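Local coordinates for hypothetical protein (Burkholderia xenovorans, PDB 2O8Q) that is of unknown function but adopts a cupin-like fold and binds a nickel ion in the crystal, at residues F94-P97 with G98-H101. Numbering follows the deposited sequence.
Sequences FQPP and GVRH. With NI (nickel (II) ion), chain C.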
loop_
_atom_site.group_PDB
_atom_site.type_symbol
_atom_site.label_atom_id
_atom_site.label_comp_id
_atom_site.label_asym_id
_atom_site.label_seq_id
_atom_site.Cartn_x
_atom_site.Cartn_y
_atom_site.Cartn_z
ATOM N N PHE A 94 13.152 -6.909 -5.878
ATOM C CA PHE A 94 12.360 -6.040 -5.011
ATOM C C PHE A 94 13.301 -4.909 -4.553
ATOM O O PHE A 94 14.364 -5.176 -3.971
ATOM C CB PHE A 94 11.814 -6.804 -3.805
ATOM C CG PHE A 94 11.292 -5.903 -2.710
ATOM C CD1 PHE A 94 10.085 -5.223 -2.844
ATOM C CD2 PHE A 94 12.068 -5.632 -1.620
ATOM C CE1 PHE A 94 9.669 -4.350 -1.854
ATOM C CE2 PHE A 94 11.617 -4.747 -0.663
ATOM C CZ PHE A 94 10.444 -4.141 -0.802
ATOM N N GLN A 95 12.887 -3.655 -4.839
ATOM C CA GLN A 95 13.683 -2.487 -4.539
ATOM C C GLN A 95 13.012 -1.743 -3.388
ATOM O O GLN A 95 11.966 -1.151 -3.551
ATOM C CB GLN A 95 13.801 -1.568 -5.712
ATOM C CG GLN A 95 14.497 -2.239 -6.872
ATOM C CD GLN A 95 14.906 -1.278 -8.001
ATOM O OE1 GLN A 95 14.466 -0.072 -8.070
ATOM N NE2 GLN A 95 15.764 -1.780 -8.895
ATOM N N PRO A 96 13.667 -1.730 -2.238
ATOM C CA PRO A 96 13.104 -1.020 -1.104
ATOM C C PRO A 96 12.842 0.449 -1.386
ATOM O O PRO A 96 13.507 1.069 -2.225
ATOM C CB PRO A 96 14.224 -1.134 0.001
ATOM C CG PRO A 96 14.970 -2.358 -0.367
ATOM C CD PRO A 96 14.920 -2.457 -1.863
ATOM N N PRO A 97 11.920 1.034 -0.638
ATOM C CA PRO A 97 11.621 2.451 -0.822
ATOM C C PRO A 97 12.862 3.346 -0.843
ATOM O O PRO A 97 13.642 3.378 0.103
ATOM C CB PRO A 97 10.725 2.763 0.415
ATOM C CG PRO A 97 10.009 1.486 0.647
ATOM C CD PRO A 97 11.081 0.424 0.427
ATOM N N GLY A 98 13.062 4.026 -1.958
ATOM C CA GLY A 98 14.150 4.965 -2.086
ATOM C C GLY A 98 15.572 4.410 -2.131
ATOM O O GLY A 98 16.544 5.144 -1.961
ATOM N N VAL A 99 15.705 3.098 -2.358
ATOM C CA VAL A 99 17.024 2.489 -2.379
ATOM C C VAL A 99 17.891 3.147 -3.456
ATOM O O VAL A 99 17.381 3.424 -4.558
ATOM C CB VAL A 99 16.965 0.940 -2.573
ATOM C CG1 VAL A 99 16.496 0.536 -3.913
ATOM C CG2 VAL A 99 18.347 0.295 -2.317
ATOM N N ARG A 100 19.163 3.421 -3.133
ATOM C CA ARG A 100 20.085 3.967 -4.123
ATOM C C ARG A 100 20.509 2.857 -5.046
ATOM O O ARG A 100 20.938 1.794 -4.601
ATOM C CB ARG A 100 21.287 4.640 -3.473
ATOM C CG ARG A 100 20.953 5.862 -2.671
ATOM C CD ARG A 100 22.253 6.455 -2.106
ATOM N NE ARG A 100 22.005 7.551 -1.196
ATOM C CZ ARG A 100 21.687 7.410 0.094
ATOM N NH1 ARG A 100 21.555 6.202 0.652
ATOM N NH2 ARG A 100 21.481 8.493 0.837
ATOM N N HIS A 101 20.331 3.077 -6.340
ATOM C CA HIS A 101 20.603 2.026 -7.322
ATOM C C HIS A 101 20.887 2.609 -8.694
ATOM O O HIS A 101 20.720 3.794 -8.950
ATOM C CB HIS A 101 19.445 1.040 -7.412
ATOM C CG HIS A 101 18.212 1.660 -7.970
ATOM N ND1 HIS A 101 17.460 2.585 -7.272
ATOM C CD2 HIS A 101 17.636 1.560 -9.199
ATOM C CE1 HIS A 101 16.485 3.020 -8.058
ATOM N NE2 HIS A 101 16.557 2.401 -9.220
HETATM NI NI NI C . 15.663 3.101 -11.040
HETATM O O HOH W 1 14.234 1.528 -11.014
HETATM O O HOH W 2 14.999 3.731 -12.986
HETATM O O HOH W 3 16.948 1.790 -12.160
#
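Val99 donates its backbone N-H to the carbonyl O of Pro96 (N to O 3.0 Å, N-H...O angle 159°), closing a type II beta turn from Pro96 to Val99. Pro97 and Gly98 fill its two corners, the second with the positive phi that glycine takes readily.

Apolar packing backs this bond. Val99 CG1 lies 4.0 Å from Pro96 CD, over the N–CD end of one face of the proline ring, and 3.9 Å from Gln95 CB. CG1 of Val99 stands between the backbone N and the carbonyl carbon (chi1 68°), which directs this methyl back across the turn.

The metal end is held in two ways. His101 binds nickel through NE2 at 2.1 Å, while ND1 on the other side of the ring donates to Val99 O in a nearly straight bond (2.8 Å). The acceptor lies nearly in the imidazole plane, although the donor sits above the carbonyl plane of Val99. With Val99 O as acceptor, ND1 is the donor, which helps fix the ring rotation and suits NE2 as the metal ligand. The extended Gln95 side chain crosses His101 at about a right angle, its amide end over one ring face toward the rim, with the two planes 60° apart.

His59 and His61 complete the protein part of the nickel site, and three waters fill the remaining positions, giving six ligands in all. The whole turn links strand 92-94, which pairs with strands 7-9 and 66-72, to strand 101-106, which pairs with 74-79, and so carries the chain from one sheet of the cupin barrel to the other.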